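Local structure of Mll7089 protein (2OZ8) at residues D147-L152 with L180-T185; Q25-D30 with D141-D146. The protein is of unknown function but, as a putative mandelate racemase of the enolase superfamily, probably binds magnesium and may act as a hydro-lyase. All blocks are in the same frame, centred on the assembly; numbering follows the deposited sequence.

Contact 1: D147-L152 with L180-T185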
ATOM      1  N   ASP A 147       2.537 -44.669  24.881  1.00 54.58           N
ATOM      2  CA  ASP A 147       2.405 -44.913  26.319  1.00 54.57           C
ATOM      3  C   ASP A 147       2.929 -43.790  27.186  1.00 52.18           C
ATOM      4  O   ASP A 147       2.272 -43.422  28.161  1.00 53.02           O
ATOM      5  CB  ASP A 147       3.046 -46.227  26.798  1.00 55.93           C
ATOM      6  CG  ASP A 147       2.950 -46.379  28.333  1.00 61.82           C
ATOM      7  OD1 ASP A 147       1.822 -46.681  28.795  1.00 68.55           O
ATOM      8  OD2 ASP A 147       3.953 -46.134  29.087  1.00 65.85           O
ATOM      9  N   ALA A 148       4.116 -43.277  26.878  1.00 49.48           N
ATOM     10  CA  ALA A 148       4.676 -42.140  27.648  1.00 47.35           C
ATOM     11  C   ALA A 148       3.829 -40.846  27.568  1.00 46.06           C
ATOM     12  O   ALA A 148       3.729 -40.125  28.547  1.00 45.73           O
ATOM     13  CB  ALA A 148       6.087 -41.869  27.239  1.00 46.85           C
ATOM     14  N   PHE A 149       3.232 -40.586  26.399  1.00 44.40           N
ATOM     15  CA  PHE A 149       2.358 -39.460  26.154  1.00 43.89           C
ATOM     16  C   PHE A 149       1.096 -39.458  27.057  1.00 43.67           C
ATOM     17  O   PHE A 149       0.836 -38.479  27.766  1.00 42.82           O
ATOM     18  CB  PHE A 149       2.047 -39.452  24.646  1.00 43.85           C
ATOM     19  CG  PHE A 149       1.062 -38.409  24.184  1.00 42.47           C
ATOM     20  CD1 PHE A 149       1.514 -37.188  23.645  1.00 45.79           C
ATOM     21  CD2 PHE A 149      -0.301 -38.682  24.165  1.00 41.18           C
ATOM     22  CE1 PHE A 149       0.595 -36.211  23.138  1.00 41.87           C
ATOM     23  CE2 PHE A 149      -1.220 -37.751  23.684  1.00 41.99           C
ATOM     24  CZ  PHE A 149      -0.777 -36.504  23.162  1.00 43.28           C
ATOM     25  N   VAL A 150       0.320 -40.542  27.072  1.00 43.88           N
ATOM     26  CA  VAL A 150      -0.905 -40.527  27.912  1.00 43.90           C
ATOM     27  C   VAL A 150      -0.524 -40.448  29.377  1.00 43.23           C
ATOM     28  O   VAL A 150      -1.206 -39.824  30.211  1.00 42.97           O
ATOM     29  CB  VAL A 150      -1.966 -41.682  27.628  1.00 44.01           C
ATOM     30  CG1 VAL A 150      -1.455 -42.671  26.709  1.00 43.26           C
ATOM     31  CG2 VAL A 150      -2.422 -42.359  28.945  1.00 44.97           C
ATOM     32  N   SER A 151       0.600 -41.072  29.667  1.00 42.69           N
ATOM     33  CA  SER A 151       1.090 -41.089  31.006  1.00 42.80           C
ATOM     34  C   SER A 151       1.383 -39.655  31.511  1.00 42.08           C
ATOM     35  O   SER A 151       0.941 -39.264  32.599  1.00 42.49           O
ATOM     36  CB  SER A 151       2.290 -42.016  31.078  1.00 42.72           C
ATOM     37  OG  SER A 151       2.914 -41.776  32.300  1.00 47.22           O
ATOM     38  N   LEU A 152       2.086 -38.853  30.703  1.00 41.15           N
ATOM     39  CA  LEU A 152       2.349 -37.445  31.048  1.00 39.92           C
ATOM     40  C   LEU A 152       1.040 -36.626  31.104  1.00 39.53           C
ATOM     41  O   LEU A 152       0.789 -35.905  32.099  1.00 38.62           O
ATOM     42  CB  LEU A 152       3.328 -36.854  30.026  1.00 40.31           C
ATOM     43  CG  LEU A 152       3.875 -35.441  30.268  1.00 41.53           C
ATOM     44  CD1 LEU A 152       5.144 -35.254  29.423  1.00 39.25           C
ATOM     45  CD2 LEU A 152       2.827 -34.320  29.975  1.00 40.32           C
ATOM     46  N   LEU A 180      -3.997 -36.190  18.825  1.00 39.94           N
ATOM     47  CA  LEU A 180      -5.141 -35.410  19.317  1.00 41.37           C
ATOM     48  C   LEU A 180      -6.260 -36.321  19.864  1.00 43.21           C
ATOM     49  O   LEU A 180      -6.853 -36.029  20.935  1.00 43.23           O
ATOM     50  CB  LEU A 180      -5.726 -34.517  18.214  1.00 40.02           C
ATOM     51  CG  LEU A 180      -5.002 -33.264  17.748  1.00 40.35           C
ATOM     52  CD1 LEU A 180      -5.415 -32.874  16.330  1.00 36.00           C
ATOM     53  CD2 LEU A 180      -5.230 -32.129  18.736  1.00 38.41           C
ATOM     54  N   GLU A 181      -6.574 -37.382  19.116  1.00 43.71           N
ATOM     55  CA  GLU A 181      -7.480 -38.425  19.637  1.00 46.03           C
ATOM     56  C   GLU A 181      -6.953 -39.050  20.959  1.00 44.68           C
ATOM     57  O   GLU A 181      -7.714 -39.202  21.888  1.00 44.36           O
ATOM     58  CB  GLU A 181      -7.718 -39.541  18.591  1.00 45.60           C
ATOM     59  CG  GLU A 181      -8.661 -39.256  17.445  1.00 47.73           C
ATOM     60  CD  GLU A 181      -8.495 -40.280  16.275  1.00 51.55           C
ATOM     61  OE1 GLU A 181      -8.038 -41.447  16.515  1.00 56.81           O
ATOM     62  OE2 GLU A 181      -8.820 -39.920  15.099  1.00 58.46           O
ATOM     63  N   LEU A 182      -5.670 -39.440  21.022  1.00 44.67           N
ATOM     64  CA  LEU A 182      -5.073 -39.951  22.273  1.00 44.30           C
ATOM     65  C   LEU A 182      -5.229 -38.951  23.406  1.00 44.40           C
ATOM     66  O   LEU A 182      -5.600 -39.320  24.541  1.00 43.91           O
ATOM     67  CB  LEU A 182      -3.585 -40.247  22.114  1.00 44.25           C
ATOM     68  CG  LEU A 182      -2.998 -41.599  21.725  1.00 46.83           C
ATOM     69  CD1 LEU A 182      -1.530 -41.688  22.217  1.00 44.45           C
ATOM     70  CD2 LEU A 182      -3.851 -42.762  22.316  1.00 47.74           C
ATOM     71  N   LEU A 183      -4.938 -37.683  23.114  1.00 44.20           N
ATOM     72  CA  LEU A 183      -5.078 -36.654  24.130  1.00 45.60           C
ATOM     73  C   LEU A 183      -6.516 -36.572  24.689  1.00 46.29           C
ATOM     74  O   LEU A 183      -6.693 -36.437  25.903  1.00 46.39           O
ATOM     75  CB  LEU A 183      -4.577 -35.304  23.614  1.00 44.55           C
ATOM     76  CG  LEU A 183      -4.647 -34.138  24.582  1.00 45.84           C
ATOM     77  CD1 LEU A 183      -3.661 -34.204  25.764  1.00 43.21           C
ATOM     78  CD2 LEU A 183      -4.524 -32.803  23.835  1.00 47.16           C
ATOM     79  N   LYS A 184      -7.527 -36.682  23.818  1.00 47.32           N
ATOM     80  CA  LYS A 184      -8.920 -36.599  24.235  1.00 49.28           C
ATOM     81  C   LYS A 184      -9.313 -37.760  25.199  1.00 48.70           C
ATOM     82  O   LYS A 184     -10.100 -37.568  26.131  1.00 48.48           O
ATOM     83  CB  LYS A 184      -9.859 -36.447  23.033  1.00 49.38           C
ATOM     84  CG  LYS A 184     -11.328 -36.801  23.302  1.00 53.25           C
ATOM     85  CD  LYS A 184     -12.416 -36.209  22.322  1.00 52.53           C
ATOM     86  CE  LYS A 184     -13.819 -36.381  23.024  1.00 56.26           C
ATOM     87  NZ  LYS A 184     -15.129 -35.998  22.331  1.00 58.90           N
ATOM     88  N   THR A 185      -8.707 -38.922  25.012  1.00 48.12           N
ATOM     89  CA  THR A 185      -8.919 -40.055  25.905  1.00 48.60           C
ATOM     90  C   THR A 185      -8.267 -39.904  27.281  1.00 49.59           C
ATOM     91  O   THR A 185      -8.488 -40.760  28.142  1.00 50.73           O
ATOM     92  CB  THR A 185      -8.344 -41.392  25.358  1.00 48.59           C
ATOM     93  OG1 THR A 185      -6.916 -41.349  25.379  1.00 47.65           O
ATOM     94  CG2 THR A 185      -8.838 -41.721  23.952  1.00 47.80           C
TER
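Phe149 reaches across from helix 146-158 and sets CD2, CE2 and CZ of its ring against Leu182 and Leu183 of helix 173-184. CE2 of Phe149 lies 3.8 Å from CB of Leu182, which approaches the ring obliquely, and equally close to the backbone N of Leu183, which sits at the ring edge near its plane. Next to it, Phe149 CD2 meets the methyl CD1 of Leu182 at 3.8 Å, while Phe149 CZ packs on CB of Leu183 at 4.0 Å. The ring thus rests on two successive residues of the facing helix, the side chain of Leu182 crossing it aslant and that of Leu183 at about a right angle. Putting CG opposite the backbone N of Phe149 (chi1 176°) swings the ring out from its own helix toward this partner.

The two helices follow successive strands of the TIM-like barrel of the enolase superfamily: strand 132-138 leads into helix 146-158, and strand 163-167, parallel to it, into helix 173-184. The contact therefore joins neighbouring outer helices of the barrel, and the side chains meet through apolar packing alone. Were Phe149 an alanine, the ring that fills the space between the helices would be gone, and Leu182 and Leu183 would probably be left without their aromatic neighbour.

On the barrel side, Ile166 of strand 163-167 touches both Phe149 and Leu183, and Val193 of strand 192-196 also packs on Leu183. Phe153, one turn on from Phe149, meets its ring edge-to-face and also touches Leu183. Near the C-terminal end of helix 173-184, Thr185 OG1 bonds back to the carbonyl oxygen of Leu182 at 2.6 Å, tilted 17° from the carbonyl plane.

Contact 2: Q25-D30 with D141-D146; sequences QVRADD and DFHLDD
Val26 meets the loop through its backbone: its carbonyl O lies at the edge of the His143 imidazole, near the ring plane, and accepts a weak hydrogen bond from NE2 of His143 at 3.1 Å. The N-H...O angle of 135° shows how bent this bond is. Arg27 follows, and its aliphatic stem runs over one face of the same ring. Arg27 CB stands 3.6 Å from His143 NE2, and Arg27 CG makes a CH-pi contact 3.9 Å from the centroid of the His143 ring. With CG anti to the backbone N (chi1 -170°) and the chain extended as far as NE, Arg27 carries its guanidinium past the imidazole, to lie with one face over His143 CB. The guanidinium and ring planes are 39° apart, so the two groups are not stacked flat. On the opposite face of the imidazole lies CD2 of Phe142, 3.7 Å above the plane, leaving the ring between an aromatic edge and an aliphatic chain.

Farther along, Ala28 pairs through its backbone with Ile21, and Val20 of the same strand 20-22 touches both Arg27 and His143. The contact thus links, at the protein surface, the start of strand 27-40 in the antiparallel sheet, probably the N-terminal capping domain of the enolase superfamily, to the barrel loop that leads from strand 132-138 into helix 146-158.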
ATOM      1  N   GLN A  25      11.121 -30.721  14.538  1.00 42.61           N
ATOM      2  CA  GLN A  25      12.430 -30.317  14.015  0.50 43.71           C
ATOM      3  C   GLN A  25      13.601 -30.891  14.822  1.00 44.83           C
ATOM      4  O   GLN A  25      14.688 -31.059  14.304  1.00 45.40           O
ATOM      5  CB  GLN A  25      12.583 -28.789  14.087  0.50 43.44           C
ATOM      6  CG  GLN A  25      12.111 -27.998  12.876  0.50 42.97           C
ATOM      7  CD  GLN A  25      12.656 -26.559  12.878  0.50 43.51           C
ATOM      8  OE1 GLN A  25      11.961 -25.587  13.257  0.50 43.64           O
ATOM      9  NE2 GLN A  25      13.904 -26.421  12.459  0.50 42.30           N
ATOM     10  N   VAL A  26      13.369 -31.162  16.111  1.00 45.05           N
ATOM     11  CA  VAL A  26      14.445 -31.325  17.078  1.00 46.05           C
ATOM     12  C   VAL A  26      14.156 -32.419  18.120  1.00 46.37           C
ATOM     13  O   VAL A  26      12.992 -32.670  18.480  1.00 47.22           O
ATOM     14  CB  VAL A  26      14.681 -29.913  17.747  1.00 46.31           C
ATOM     15  CG1 VAL A  26      14.991 -29.987  19.208  1.00 48.44           C
ATOM     16  CG2 VAL A  26      15.709 -29.073  16.962  1.00 45.80           C
ATOM     17  N   ARG A  27      15.217 -33.063  18.598  1.00 46.58           N
ATOM     18  CA  ARG A  27      15.160 -34.137  19.621  1.00 46.29           C
ATOM     19  C   ARG A  27      16.277 -33.849  20.649  1.00 45.13           C
ATOM     20  O   ARG A  27      17.374 -33.400  20.273  1.00 44.78           O
ATOM     21  CB  ARG A  27      15.375 -35.512  18.945  1.00 46.73           C
ATOM     22  CG  ARG A  27      15.103 -36.770  19.805  1.00 47.84           C
ATOM     23  CD  ARG A  27      15.078 -38.151  19.018  1.00 48.33           C
ATOM     24  NE  ARG A  27      15.059 -39.305  19.942  1.00 51.60           N
ATOM     25  CZ  ARG A  27      14.356 -40.442  19.786  1.00 56.11           C
ATOM     26  NH1 ARG A  27      13.566 -40.659  18.730  1.00 53.95           N
ATOM     27  NH2 ARG A  27      14.440 -41.389  20.720  1.00 56.65           N
ATOM     28  N   ALA A  28      15.993 -34.062  21.929  1.00 43.41           N
ATOM     29  CA  ALA A  28      16.999 -33.920  22.990  1.00 42.65           C
ATOM     30  C   ALA A  28      16.702 -34.817  24.158  1.00 42.23           C
ATOM     31  O   ALA A  28      15.581 -34.807  24.658  1.00 41.89           O
ATOM     32  CB  ALA A  28      17.111 -32.467  23.488  1.00 42.15           C
ATOM     33  N   ASP A  29      17.712 -35.578  24.595  1.00 42.24           N
ATOM     34  CA  ASP A  29      17.626 -36.356  25.836  1.00 42.22           C
ATOM     35  C   ASP A  29      18.588 -35.907  26.969  1.00 42.94           C
ATOM     36  O   ASP A  29      18.719 -36.587  28.001  1.00 43.26           O
ATOM     37  CB  ASP A  29      17.783 -37.829  25.526  1.00 41.95           C
ATOM     38  CG  ASP A  29      19.080 -38.146  24.848  1.00 42.76           C
ATOM     39  OD1 ASP A  29      19.952 -37.277  24.724  1.00 43.15           O
ATOM     40  OD2 ASP A  29      19.236 -39.293  24.410  1.00 46.88           O
ATOM     41  N   ASP A  30      19.244 -34.755  26.787  1.00 43.01           N
ATOM     42  CA  ASP A  30      20.142 -34.191  27.814  1.00 43.10           C
ATOM     43  C   ASP A  30      19.849 -32.702  28.003  1.00 42.08           C
ATOM     44  O   ASP A  30      19.092 -32.123  27.268  1.00 41.18           O
ATOM     45  CB  ASP A  30      21.613 -34.387  27.428  1.00 43.62           C
ATOM     46  CG  ASP A  30      21.961 -33.728  26.079  1.00 47.24           C
ATOM     47  OD1 ASP A  30      21.123 -32.968  25.548  1.00 53.71           O
ATOM     48  OD2 ASP A  30      23.048 -33.976  25.520  1.00 50.43           O
ATOM     49  N   ASP A 141       6.374 -33.473  23.217  1.00 41.96           N
ATOM     50  CA  ASP A 141       6.057 -34.923  23.182  1.00 41.15           C
ATOM     51  C   ASP A 141       6.174 -35.510  21.834  1.00 40.35           C
ATOM     52  O   ASP A 141       5.667 -36.572  21.638  1.00 40.90           O
ATOM     53  CB  ASP A 141       4.591 -35.154  23.575  1.00 41.21           C
ATOM     54  CG  ASP A 141       3.618 -34.347  22.668  1.00 41.96           C
ATOM     55  OD1 ASP A 141       3.461 -33.158  22.972  1.00 43.15           O
ATOM     56  OD2 ASP A 141       3.088 -34.875  21.640  1.00 43.50           O
ATOM     57  N   PHE A 142       6.800 -34.845  20.894  1.00 40.83           N
ATOM     58  CA  PHE A 142       6.804 -35.350  19.538  1.00 41.93           C
ATOM     59  C   PHE A 142       7.469 -36.724  19.426  1.00 43.55           C
ATOM     60  O   PHE A 142       7.138 -37.523  18.555  1.00 44.38           O
ATOM     61  CB  PHE A 142       7.520 -34.354  18.624  1.00 42.13           C
ATOM     62  CG  PHE A 142       7.340 -34.629  17.169  1.00 41.99           C
ATOM     63  CD1 PHE A 142       6.161 -34.197  16.500  1.00 42.69           C
ATOM     64  CD2 PHE A 142       8.311 -35.336  16.467  1.00 40.14           C
ATOM     65  CE1 PHE A 142       5.959 -34.442  15.125  1.00 44.04           C
ATOM     66  CE2 PHE A 142       8.149 -35.596  15.084  1.00 43.38           C
ATOM     67  CZ  PHE A 142       6.956 -35.166  14.405  1.00 46.30           C
ATOM     68  N   HIS A 143       8.419 -37.011  20.310  1.00 45.12           N
ATOM     69  CA  HIS A 143       9.217 -38.228  20.163  1.00 45.87           C
ATOM     70  C   HIS A 143       8.780 -39.289  21.139  1.00 47.50           C
ATOM     71  O   HIS A 143       9.205 -40.442  21.043  1.00 48.17           O
ATOM     72  CB  HIS A 143      10.687 -37.905  20.310  1.00 44.73           C
ATOM     73  CG  HIS A 143      11.203 -37.076  19.190  1.00 43.05           C
ATOM     74  ND1 HIS A 143      11.263 -37.541  17.897  1.00 43.17           N
ATOM     75  CD2 HIS A 143      11.651 -35.802  19.151  1.00 44.46           C
ATOM     76  CE1 HIS A 143      11.730 -36.592  17.107  1.00 43.47           C
ATOM     77  NE2 HIS A 143      11.978 -35.527  17.845  1.00 45.69           N
ATOM     78  N   LEU A 144       7.897 -38.892  22.051  1.00 48.91           N
ATOM     79  CA  LEU A 144       7.320 -39.790  23.045  1.00 50.51           C
ATOM     80  C   LEU A 144       6.551 -40.971  22.426  1.00 51.60           C
ATOM     81  O   LEU A 144       5.789 -40.776  21.475  1.00 51.93           O
ATOM     82  CB  LEU A 144       6.414 -38.983  23.981  1.00 49.53           C
ATOM     83  CG  LEU A 144       6.842 -38.849  25.450  1.00 50.80           C
ATOM     84  CD1 LEU A 144       8.360 -38.844  25.639  1.00 51.18           C
ATOM     85  CD2 LEU A 144       6.217 -37.648  26.132  1.00 49.80           C
ATOM     86  N   ASP A 145       6.737 -42.179  22.965  1.00 52.72           N
ATOM     87  CA  ASP A 145       5.870 -43.302  22.583  1.00 54.68           C
ATOM     88  C   ASP A 145       4.464 -43.046  23.102  1.00 54.74           C
ATOM     89  O   ASP A 145       4.288 -42.345  24.101  1.00 54.88           O
ATOM     90  CB  ASP A 145       6.416 -44.680  23.040  1.00 55.59           C
ATOM     91  CG  ASP A 145       6.516 -44.824  24.573  1.00 60.22           C
ATOM     92  OD1 ASP A 145       5.559 -45.341  25.212  1.00 63.84           O
ATOM     93  OD2 ASP A 145       7.561 -44.435  25.158  1.00 65.38           O
ATOM     94  N   ASP A 146       3.462 -43.589  22.407  1.00 55.04           N
ATOM     95  CA  ASP A 146       2.063 -43.457  22.818  1.00 55.01           C
ATOM     96  C   ASP A 146       1.821 -43.708  24.299  1.00 54.92           C
ATOM     97  O   ASP A 146       1.027 -42.989  24.922  1.00 55.00           O
ATOM     98  CB  ASP A 146       1.116 -44.267  21.924  1.00 55.38           C
ATOM     99  CG  ASP A 146       0.943 -43.629  20.531  1.00 58.47           C
ATOM    100  OD1 ASP A 146       1.411 -42.475  20.349  1.00 59.65           O
ATOM    101  OD2 ASP A 146       0.336 -44.263  19.612  1.00 61.64           O
TER

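Contacts 1 and 2 lie with their centres about 14 Å apart and are continuous along the chain: segment 141-146 runs directly into 147-152. Asp145 caps the start of helix 146-158, its OD1 bonded to the backbone N of Ala148. Side chains also bridge the two: Phe149 CE1 packs 3.2 Å from Asp141 OD2, and Leu182 CD1 lies 3.6 Å from Asp146 CG. Asp146, at the first turn of helix 146-158, forms salt bridges to Arg178 and Arg179 of helix 173-184. Contact 1 is buried between barrel helices, whereas contact 2, at the surface, follows the C-terminal end of strand 132-138, the barrel end where the active site probably lies, as in this superfamily.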